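Local coordinates for protein linoleate 11-lipoxygenase (Gaeumannomyces graminis, PDB 5FX8) that oxidises linoleic and alpha-linolenic acids with molecular oxygen at a catalytic manganese centre, giving 11S- and 13R-hydroperoxy fatty acids, at residues V544-A554 / N608-L616; S218-Q226 / L349-S360. All blocks are in the same frame, centred on the assembly; numbering follows the deposited sequence.

Contact 1 joins the loop V544-A554 to the C-terminal tail segment N608-L616 and is largely buried. Contact 2 packs a loop against helix 351-363 and the residues just before it, and is only partly buried. Their centres are about 32 Å apart, on opposite sides of the chain's centre, and they do not touch. The chemistry differs with the setting. V544-A554 and N608-L616 are joined mainly through backbone groups, with phenylalanine, valine and proline filling in. S218-Q226 and L349-S360 meet through side chains, with a salt bridge and tyrosine hydroxyls beside an apolar patch. Both contacts adjoin helices that carry manganese ligands: 460-481 for contact 1 and 268-305 for contact 2.

Contact 1. Residues V544-A554 / N608-L616; sequences VGDRKQTVRDA and NPAVNPFFL. With NAG (2-acetamido-2-deoxy-beta-D-glucopyranose), chain F; NAG (2-acetamido-2-deoxy-beta-D-glucopyranose), chain B.
The F614 ring has T550 O at one edge, near the ring plane. One of its faces is covered by F615, whose CD1 sits over the ring centre. The F615 ring in turn meets Q549 edge-on: Q549 CB lies in the ring plane, 3.9 Å from F615 CE1. The Q549 amide is steeply turned to this ring, with the planes 69° apart. The F614 side chain sits between its own backbone N and carbonyl carbon (chi1 67°). This folds the ring back beside Q549 O, which accepts the bond from F614 N at 3.0 Å. V551 N donates to N612 O, also at 3.0 Å. The two bonds flank T550 and P613, which form a single beta bridge. T550 OG1 adds a bond to A610 O at 3.1 Å, approaching from above the carbonyl plane. Apolar groups fill in around the bridge. V551 CB lies 3.9 Å from P609 CB. V544 CG2 packs against P613 CB. N608 makes an Asx turn: its OD1 accepts from A610 N. On the outer side, D546 OD2 accepts from O6 of a sugar in the glycan on N106 at 2.8 Å. R552 NH2 is bonded to V576 O of helix 566-587, on which N608 and P609 also rest. F615 meets Y323 edge-to-face. P613 O and F614 O are bonded to H479 and T474 of helix 460-481, which also bears the manganese ligand H478. The contact thus joins the loop between helices 526-539 and 558-563 to the C-terminal tail, which ends at the manganese ligand V618.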
loop_
_atom_site.group_PDB
_atom_site.type_symbol
_atom_site.label_atom_id
_atom_site.label_comp_id
_atom_site.label_asym_id
_atom_site.label_seq_id
_atom_site.Cartn_x
_atom_site.Cartn_y
_atom_site.Cartn_z
ATOM N N VAL A 544 -6.483 -3.156 -5.871
ATOM C CA VAL A 544 -6.307 -4.405 -5.141
ATOM C C VAL A 544 -7.566 -5.259 -5.217
ATOM O O VAL A 544 -7.502 -6.464 -5.480
ATOM C CB VAL A 544 -5.910 -4.093 -3.688
ATOM C CG1 VAL A 544 -5.950 -5.286 -2.867
ATOM C CG2 VAL A 544 -4.543 -3.670 -3.657
ATOM N N GLY A 545 -8.726 -4.642 -5.017
ATOM C CA GLY A 545 -10.007 -5.289 -5.157
ATOM C C GLY A 545 -10.250 -6.039 -6.444
ATOM O O GLY A 545 -10.527 -7.239 -6.397
ATOM N N ASP A 546 -10.178 -5.359 -7.592
ATOM C CA ASP A 546 -10.436 -6.010 -8.871
ATOM C C ASP A 546 -9.362 -7.022 -9.232
ATOM O O ASP A 546 -9.633 -7.965 -9.979
ATOM C CB ASP A 546 -10.552 -4.977 -9.979
ATOM C CG ASP A 546 -11.500 -3.850 -9.631
ATOM O OD1 ASP A 546 -12.732 -4.087 -9.626
ATOM O OD2 ASP A 546 -11.018 -2.725 -9.382
ATOM N N ARG A 547 -8.158 -6.857 -8.711
ATOM C CA ARG A 547 -7.080 -7.796 -8.955
ATOM C C ARG A 547 -7.204 -9.083 -8.140
ATOM O O ARG A 547 -6.424 -10.012 -8.365
ATOM C CB ARG A 547 -5.748 -7.101 -8.683
ATOM C CG ARG A 547 -5.447 -5.981 -9.679
ATOM C CD ARG A 547 -4.159 -5.268 -9.390
ATOM N NE ARG A 547 -3.783 -4.352 -10.465
ATOM C CZ ARG A 547 -2.808 -3.448 -10.389
ATOM N NH1 ARG A 547 -2.098 -3.308 -9.283
ATOM N NH2 ARG A 547 -2.560 -2.665 -11.405
ATOM N N LYS A 548 -8.183 -9.161 -7.228
ATOM C CA LYS A 548 -8.347 -10.265 -6.282
ATOM C C LYS A 548 -7.091 -10.488 -5.432
ATOM O O LYS A 548 -6.701 -11.626 -5.147
ATOM C CB LYS A 548 -8.775 -11.547 -7.000
ATOM C CG LYS A 548 -10.290 -11.637 -7.224
ATOM C CD LYS A 548 -10.773 -10.676 -8.307
ATOM C CE LYS A 548 -12.293 -10.462 -8.250
ATOM N NZ LYS A 548 -12.755 -9.316 -9.110
ATOM N N GLN A 549 -6.499 -9.383 -4.963
ATOM C CA GLN A 549 -5.250 -9.376 -4.206
ATOM C C GLN A 549 -5.411 -8.766 -2.813
ATOM O O GLN A 549 -4.429 -8.408 -2.164
ATOM C CB GLN A 549 -4.163 -8.641 -4.989
ATOM C CG GLN A 549 -3.688 -9.351 -6.222
ATOM C CD GLN A 549 -2.734 -8.505 -7.025
ATOM O OE1 GLN A 549 -2.824 -7.274 -7.020
ATOM N NE2 GLN A 549 -1.804 -9.150 -7.716
ATOM N N THR A 550 -6.634 -8.642 -2.363
ATOM C CA THR A 550 -7.063 -8.239 -1.043
ATOM C C THR A 550 -6.724 -9.308 -0.001
ATOM O O THR A 550 -6.454 -10.461 -0.332
ATOM C CB THR A 550 -8.557 -7.957 -1.153
ATOM O OG1 THR A 550 -8.744 -6.584 -1.446
ATOM C CG2 THR A 550 -9.301 -8.282 0.027
ATOM N N VAL A 551 -6.696 -8.898 1.274
ATOM C CA VAL A 551 -6.408 -9.810 2.377
ATOM C C VAL A 551 -7.399 -10.963 2.472
ATOM O O VAL A 551 -7.037 -12.058 2.901
ATOM C CB VAL A 551 -6.382 -9.052 3.700
ATOM C CG1 VAL A 551 -6.186 -10.024 4.860
ATOM C CG2 VAL A 551 -5.346 -7.991 3.661
ATOM N N ARG A 552 -8.651 -10.757 2.099
ATOM C CA ARG A 552 -9.562 -11.896 2.077
ATOM C C ARG A 552 -9.165 -12.970 1.063
ATOM O O ARG A 552 -9.481 -14.141 1.272
ATOM C CB ARG A 552 -10.965 -11.436 1.794
ATOM C CG ARG A 552 -11.274 -10.225 2.506
ATOM C CD ARG A 552 -12.748 -9.914 2.394
ATOM N NE ARG A 552 -13.552 -11.110 2.444
ATOM C CZ ARG A 552 -14.839 -11.150 2.081
ATOM N NH1 ARG A 552 -15.434 -10.075 1.617
ATOM N NH2 ARG A 552 -15.534 -12.265 2.164
ATOM N N ASP A 553 -8.504 -12.615 -0.037
ATOM C CA ASP A 553 -8.061 -13.583 -1.037
ATOM C C ASP A 553 -6.668 -14.092 -0.751
ATOM O O ASP A 553 -6.069 -14.720 -1.624
ATOM C CB ASP A 553 -8.076 -12.983 -2.460
ATOM C CG ASP A 553 -9.310 -12.123 -2.737
ATOM O OD1 ASP A 553 -10.427 -12.697 -2.735
ATOM O OD2 ASP A 553 -9.174 -10.886 -2.957
ATOM N N ALA A 554 -6.133 -13.819 0.438
ATOM C CA ALA A 554 -4.733 -14.141 0.700
ATOM C C ALA A 554 -4.426 -15.607 0.458
ATOM O O ALA A 554 -3.374 -15.930 -0.089
ATOM C CB ALA A 554 -4.341 -13.774 2.119
ATOM N N ASN A 608 -8.965 -2.718 7.444
ATOM C CA ASN A 608 -10.025 -3.309 6.640
ATOM C C ASN A 608 -9.435 -4.349 5.704
ATOM O O ASN A 608 -8.684 -3.991 4.791
ATOM C CB ASN A 608 -10.761 -2.231 5.843
ATOM C CG ASN A 608 -12.024 -2.753 5.151
ATOM O OD1 ASN A 608 -12.169 -3.942 4.896
ATOM N ND2 ASN A 608 -12.942 -1.855 4.869
ATOM N N PRO A 609 -9.759 -5.636 5.883
ATOM C CA PRO A 609 -9.194 -6.665 5.005
ATOM C C PRO A 609 -9.765 -6.650 3.610
ATOM O O PRO A 609 -9.210 -7.297 2.739
ATOM C CB PRO A 609 -9.529 -7.965 5.731
ATOM C CG PRO A 609 -10.677 -7.660 6.532
ATOM C CD PRO A 609 -10.642 -6.229 6.896
ATOM N N ALA A 610 -10.850 -5.940 3.361
ATOM C CA ALA A 610 -11.370 -5.859 2.011
ATOM C C ALA A 610 -10.660 -4.817 1.183
ATOM O O ALA A 610 -10.823 -4.802 -0.037
ATOM C CB ALA A 610 -12.854 -5.544 2.024
ATOM N N VAL A 611 -9.877 -3.959 1.821
ATOM C CA VAL A 611 -9.221 -2.850 1.161
ATOM C C VAL A 611 -7.731 -3.094 1.032
ATOM O O VAL A 611 -7.113 -2.693 0.052
ATOM C CB VAL A 611 -9.506 -1.544 1.940
ATOM C CG1 VAL A 611 -8.770 -0.380 1.320
ATOM C CG2 VAL A 611 -11.015 -1.295 1.996
ATOM N N ASN A 612 -7.164 -3.739 1.977
ATOM C CA ASN A 612 -5.733 -3.920 1.979
ATOM C C ASN A 612 -5.314 -5.091 1.100
ATOM O O ASN A 612 -6.059 -6.038 0.930
ATOM C CB ASN A 612 -5.268 -4.124 3.400
ATOM C CG ASN A 612 -5.318 -2.852 4.165
ATOM O OD1 ASN A 612 -5.059 -1.801 3.583
ATOM N ND2 ASN A 612 -5.648 -2.905 5.444
ATOM N N PRO A 613 -4.131 -5.045 0.526
ATOM C CA PRO A 613 -3.594 -6.230 -0.124
ATOM C C PRO A 613 -3.089 -7.219 0.903
ATOM O O PRO A 613 -2.790 -6.867 2.038
ATOM C CB PRO A 613 -2.434 -5.671 -0.952
ATOM C CG PRO A 613 -1.992 -4.558 -0.220
ATOM C CD PRO A 613 -3.184 -3.925 0.431
ATOM N N PHE A 614 -2.924 -8.466 0.454
ATOM C CA PHE A 614 -2.415 -9.525 1.321
ATOM C C PHE A 614 -0.895 -9.574 1.365
ATOM O O PHE A 614 -0.341 -10.426 2.059
ATOM C CB PHE A 614 -2.967 -10.897 0.893
ATOM C CG PHE A 614 -2.470 -11.372 -0.442
ATOM C CD1 PHE A 614 -1.225 -11.956 -0.573
ATOM C CD2 PHE A 614 -3.249 -11.235 -1.563
ATOM C CE1 PHE A 614 -0.768 -12.354 -1.793
ATOM C CE2 PHE A 614 -2.797 -11.631 -2.781
ATOM C CZ PHE A 614 -1.549 -12.195 -2.895
ATOM N N PHE A 615 -0.209 -8.712 0.635
ATOM C CA PHE A 615 1.237 -8.757 0.518
ATOM C C PHE A 615 1.773 -7.358 0.736
ATOM O O PHE A 615 1.008 -6.396 0.836
ATOM C CB PHE A 615 1.666 -9.309 -0.851
ATOM C CG PHE A 615 1.149 -8.509 -2.017
ATOM C CD1 PHE A 615 -0.179 -8.630 -2.437
ATOM C CD2 PHE A 615 1.988 -7.628 -2.704
ATOM C CE1 PHE A 615 -0.661 -7.875 -3.515
ATOM C CE2 PHE A 615 1.516 -6.883 -3.790
ATOM C CZ PHE A 615 0.204 -6.998 -4.192
ATOM N N LEU A 616 3.099 -7.255 0.817
ATOM C CA LEU A 616 3.808 -5.987 1.028
ATOM C C LEU A 616 3.947 -5.272 -0.317
ATOM O O LEU A 616 4.943 -5.411 -1.016
ATOM C CB LEU A 616 5.165 -6.240 1.680
ATOM C CG LEU A 616 5.265 -6.970 3.038
ATOM C CD1 LEU A 616 6.653 -7.530 3.275
ATOM C CD2 LEU A 616 4.881 -6.116 4.222
HETATM C C1 NAG F . -11.630 -1.037 -12.702
HETATM C C2 NAG F . -13.075 -0.750 -12.291
HETATM C C3 NAG F . -13.873 -2.038 -12.173
HETATM C C4 NAG F . -13.729 -2.895 -13.421
HETATM C C5 NAG F . -12.252 -3.108 -13.733
HETATM C C6 NAG F . -12.029 -3.851 -15.022
HETATM C C7 NAG F . -13.235 1.279 -10.920
HETATM C C8 NAG F . -13.248 1.820 -9.526
HETATM N N2 NAG F . -13.103 -0.042 -11.025
HETATM O O3 NAG F . -15.234 -1.681 -11.967
HETATM O O4 NAG F . -14.384 -4.145 -13.227
HETATM O O5 NAG F . -11.612 -1.835 -13.886
HETATM O O6 NAG F . -13.273 -4.229 -15.590
HETATM O O7 NAG F . -13.342 2.002 -11.902
HETATM C C1 NAG B . -6.904 1.055 -13.277
HETATM C C2 NAG B . -7.547 0.277 -14.414
HETATM C C3 NAG B . -9.056 0.427 -14.368
HETATM C C4 NAG B . -9.574 0.012 -12.998
HETATM C C5 NAG B . -8.859 0.796 -11.904
HETATM C C6 NAG B . -9.225 0.328 -10.519
HETATM C C7 NAG B . -6.251 -0.031 -16.466
HETATM C C8 NAG B . -5.778 0.602 -17.739
HETATM N N2 NAG B . -7.029 0.728 -15.692
HETATM O O3 NAG B . -9.616 -0.388 -15.392
HETATM O O4 NAG B . -10.973 0.238 -12.896
HETATM O O5 NAG B . -7.441 0.619 -12.028
HETATM O O6 NAG B . -8.988 -1.067 -10.375
HETATM O O7 NAG B . -5.946 -1.174 -16.156
#

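Contact 2. Residues S218-Q226 / L349-S360; sequences SYQKKYTPQ and LPASAAIDFPGS
D356 OD2 is gripped by two groups from the opposing loop. Y223 OH donates to it. The modelled length is very short and is doubtful at this resolution. K222 NZ forms a salt bridge to the same oxygen at 3.1 Å, its hydrogen bond being weak. K222 also donates from NZ to Y219 OH at 2.7 Å, so the lysine links the acid to a second tyrosine. With CG anti to the backbone N (chi1 168°), the D356 carboxylate extends toward the loop and brings OD2 to the edge of the Y223 ring. The carboxylate stands nearly upright to the ring, the planes 79° apart. A353 CB packs over one face of Y223 as a CH-pi contact, 3.7 Å from the ring centroid. K222 CG lies over the opposite face, toward the rim, so both faces have a neighbour. L349 CD1 meets Y223 CB at 3.7 Å, approaching at about a right angle, while its CD2 branch faces P225. Y219 CD2 touches the edge of the F357 ring at CE1, 4.1 Å away. P350, at the N-cap position of the helix, has its CB 3.9 Å from Q226 CG. The Q226 amide is bonded to D344 O of helix 342-346. L349 and F357 reach F284 and M288 of helix 268-305, which bears the manganese ligand H290. The loop between strands 212-216 and 235-241 thus lies along helix 351-363.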
loop_
_atom_site.group_PDB
_atom_site.type_symbol
_atom_site.label_atom_id
_atom_site.label_comp_id
_atom_site.label_asym_id
_atom_site.label_seq_id
_atom_site.Cartn_x
_atom_site.Cartn_y
_atom_site.Cartn_z
ATOM N N SER A 218 12.849 12.036 20.169
ATOM C CA SER A 218 13.983 12.914 20.376
ATOM C C SER A 218 15.231 12.430 19.654
ATOM O O SER A 218 16.145 13.219 19.444
ATOM C CB SER A 218 14.254 13.039 21.858
ATOM O OG SER A 218 14.583 11.765 22.361
ATOM N N TYR A 219 15.296 11.156 19.281
ATOM C CA TYR A 219 16.419 10.651 18.504
ATOM C C TYR A 219 16.591 11.394 17.180
ATOM O O TYR A 219 17.689 11.389 16.623
ATOM C CB TYR A 219 16.237 9.146 18.252
ATOM C CG TYR A 219 17.456 8.450 17.704
ATOM C CD1 TYR A 219 18.439 7.967 18.552
ATOM C CD2 TYR A 219 17.630 8.270 16.330
ATOM C CE1 TYR A 219 19.564 7.337 18.068
ATOM C CE2 TYR A 219 18.764 7.644 15.824
ATOM C CZ TYR A 219 19.734 7.178 16.702
ATOM O OH TYR A 219 20.876 6.546 16.223
ATOM N N GLN A 220 15.541 12.017 16.654
ATOM C CA GLN A 220 15.683 12.750 15.406
ATOM C C GLN A 220 16.449 14.063 15.580
ATOM O O GLN A 220 16.672 14.782 14.614
ATOM C CB GLN A 220 14.310 13.011 14.787
ATOM C CG GLN A 220 13.538 11.762 14.482
ATOM C CD GLN A 220 12.121 12.013 14.006
ATOM O OE1 GLN A 220 11.820 13.008 13.341
ATOM N NE2 GLN A 220 11.231 11.109 14.372
ATOM N N LYS A 221 16.837 14.386 16.801
ATOM C CA LYS A 221 17.737 15.495 17.046
ATOM C C LYS A 221 19.064 15.298 16.316
ATOM O O LYS A 221 19.693 16.273 15.890
ATOM C CB LYS A 221 17.903 15.598 18.552
ATOM C CG LYS A 221 18.752 16.647 19.079
ATOM C CD LYS A 221 18.869 16.465 20.575
ATOM C CE LYS A 221 19.223 15.026 20.893
ATOM N NZ LYS A 221 19.581 14.827 22.315
ATOM N N LYS A 222 19.466 14.037 16.118
ATOM C CA LYS A 222 20.688 13.606 15.442
ATOM C C LYS A 222 20.751 13.973 13.955
ATOM O O LYS A 222 21.840 13.952 13.376
ATOM C CB LYS A 222 20.813 12.092 15.644
ATOM C CG LYS A 222 21.505 11.312 14.583
ATOM C CD LYS A 222 21.433 9.839 14.870
ATOM C CE LYS A 222 22.310 9.059 13.911
ATOM N NZ LYS A 222 22.413 7.631 14.299
ATOM N N TYR A 223 19.647 14.362 13.339
ATOM C CA TYR A 223 19.574 14.643 11.915
ATOM C C TYR A 223 19.421 16.140 11.657
ATOM O O TYR A 223 18.862 16.880 12.471
ATOM C CB TYR A 223 18.403 13.886 11.281
ATOM C CG TYR A 223 18.447 12.395 11.534
ATOM C CD1 TYR A 223 19.584 11.663 11.238
ATOM C CD2 TYR A 223 17.382 11.739 12.115
ATOM C CE1 TYR A 223 19.638 10.346 11.485
ATOM C CE2 TYR A 223 17.431 10.395 12.366
ATOM C CZ TYR A 223 18.560 9.699 12.043
ATOM O OH TYR A 223 18.656 8.348 12.288
ATOM N N THR A 224 19.908 16.571 10.493
ATOM C CA THR A 224 19.860 17.940 10.042
ATOM C C THR A 224 18.901 18.069 8.877
ATOM O O THR A 224 19.065 17.369 7.875
ATOM C CB THR A 224 21.243 18.403 9.600
ATOM O OG1 THR A 224 22.193 18.100 10.626
ATOM C CG2 THR A 224 21.244 19.884 9.292
ATOM N N PRO A 225 17.935 18.971 8.939
ATOM C CA PRO A 225 16.993 19.110 7.835
ATOM C C PRO A 225 17.663 19.590 6.560
ATOM O O PRO A 225 18.727 20.209 6.571
ATOM C CB PRO A 225 16.005 20.150 8.354
ATOM C CG PRO A 225 16.142 20.099 9.785
ATOM C CD PRO A 225 17.570 19.844 10.054
ATOM N N GLN A 226 17.013 19.288 5.445
ATOM C CA GLN A 226 17.417 19.850 4.176
ATOM C C GLN A 226 17.257 21.364 4.208
ATOM O O GLN A 226 16.347 21.881 4.857
ATOM C CB GLN A 226 16.565 19.294 3.048
ATOM C CG GLN A 226 16.568 17.798 2.878
ATOM C CD GLN A 226 15.778 17.440 1.670
ATOM O OE1 GLN A 226 16.258 17.595 0.554
ATOM N NE2 GLN A 226 14.547 17.006 1.867
ATOM N N LEU A 349 13.565 15.865 6.577
ATOM C CA LEU A 349 14.882 15.276 6.732
ATOM C C LEU A 349 15.352 14.619 5.434
ATOM O O LEU A 349 14.551 14.028 4.702
ATOM C CB LEU A 349 14.867 14.241 7.845
ATOM C CG LEU A 349 14.501 14.760 9.227
ATOM C CD1 LEU A 349 14.895 13.755 10.250
ATOM C CD2 LEU A 349 15.179 16.065 9.530
ATOM N N PRO A 350 16.647 14.691 5.137
ATOM C CA PRO A 350 17.153 14.123 3.881
ATOM C C PRO A 350 17.068 12.607 3.882
ATOM O O PRO A 350 16.975 11.966 4.932
ATOM C CB PRO A 350 18.617 14.580 3.846
ATOM C CG PRO A 350 18.998 14.669 5.264
ATOM C CD PRO A 350 17.746 15.172 5.991
ATOM N N ALA A 351 17.142 12.042 2.670
ATOM C CA ALA A 351 17.079 10.594 2.498
ATOM C C ALA A 351 18.174 9.880 3.269
ATOM O O ALA A 351 17.978 8.733 3.688
ATOM C CB ALA A 351 17.170 10.219 1.025
ATOM N N SER A 352 19.320 10.529 3.478
ATOM C CA SER A 352 20.400 9.884 4.212
ATOM C C SER A 352 20.018 9.646 5.666
ATOM O O SER A 352 20.441 8.650 6.274
ATOM C CB SER A 352 21.650 10.748 4.137
ATOM O OG SER A 352 21.343 12.033 4.631
ATOM N N ALA A 353 19.227 10.559 6.244
ATOM C CA ALA A 353 18.771 10.407 7.622
ATOM C C ALA A 353 17.647 9.385 7.716
ATOM O O ALA A 353 17.637 8.540 8.622
ATOM C CB ALA A 353 18.312 11.752 8.170
ATOM N N ALA A 354 16.694 9.454 6.782
ATOM C CA ALA A 354 15.658 8.431 6.670
ATOM C C ALA A 354 16.244 7.027 6.597
ATOM O O ALA A 354 15.755 6.119 7.263
ATOM C CB ALA A 354 14.794 8.687 5.438
ATOM N N ILE A 355 17.273 6.823 5.766
ATOM C CA ILE A 355 17.862 5.494 5.630
ATOM C C ILE A 355 18.655 5.133 6.878
ATOM O O ILE A 355 18.744 3.962 7.239
ATOM C CB ILE A 355 18.718 5.415 4.344
ATOM C CG1 ILE A 355 17.835 5.237 3.122
ATOM C CG2 ILE A 355 19.648 4.228 4.344
ATOM C CD1 ILE A 355 17.156 3.929 3.122
ATOM N N ASP A 356 19.232 6.121 7.565
ATOM C CA ASP A 356 19.987 5.803 8.777
ATOM C C ASP A 356 19.079 5.322 9.907
ATOM O O ASP A 356 19.502 4.512 10.739
ATOM C CB ASP A 356 20.818 7.019 9.193
ATOM C CG ASP A 356 21.430 6.900 10.596
ATOM O OD1 ASP A 356 22.484 6.237 10.738
ATOM O OD2 ASP A 356 20.894 7.517 11.552
ATOM N N PHE A 357 17.822 5.761 9.939
ATOM C CA PHE A 357 17.000 5.446 11.106
ATOM C C PHE A 357 16.725 3.947 11.329
ATOM O O PHE A 357 16.940 3.473 12.457
ATOM C CB PHE A 357 15.714 6.260 11.029
ATOM C CG PHE A 357 14.856 6.093 12.212
ATOM C CD1 PHE A 357 15.153 6.752 13.388
ATOM C CD2 PHE A 357 13.761 5.265 12.167
ATOM C CE1 PHE A 357 14.372 6.604 14.484
ATOM C CE2 PHE A 357 12.975 5.109 13.264
ATOM C CZ PHE A 357 13.279 5.776 14.426
ATOM N N PRO A 358 16.236 3.160 10.358
ATOM C CA PRO A 358 15.997 1.731 10.658
ATOM C C PRO A 358 17.251 0.929 10.973
ATOM O O PRO A 358 17.175 -0.071 11.699
ATOM C CB PRO A 358 15.320 1.218 9.385
ATOM C CG PRO A 358 15.719 2.209 8.338
ATOM C CD PRO A 358 15.725 3.510 9.024
ATOM N N GLY A 359 18.399 1.316 10.418
ATOM C CA GLY A 359 19.645 0.712 10.831
ATOM C C GLY A 359 20.033 1.054 12.252
ATOM O O GLY A 359 20.579 0.213 12.955
ATOM N N SER A 360 19.786 2.287 12.691
ATOM C CA SER A 360 20.012 2.626 14.097
ATOM C C SER A 360 19.106 1.835 15.017
ATOM O O SER A 360 19.537 1.394 16.086
ATOM C CB SER A 360 19.759 4.101 14.353
ATOM O OG SER A 360 20.570 4.899 13.552
#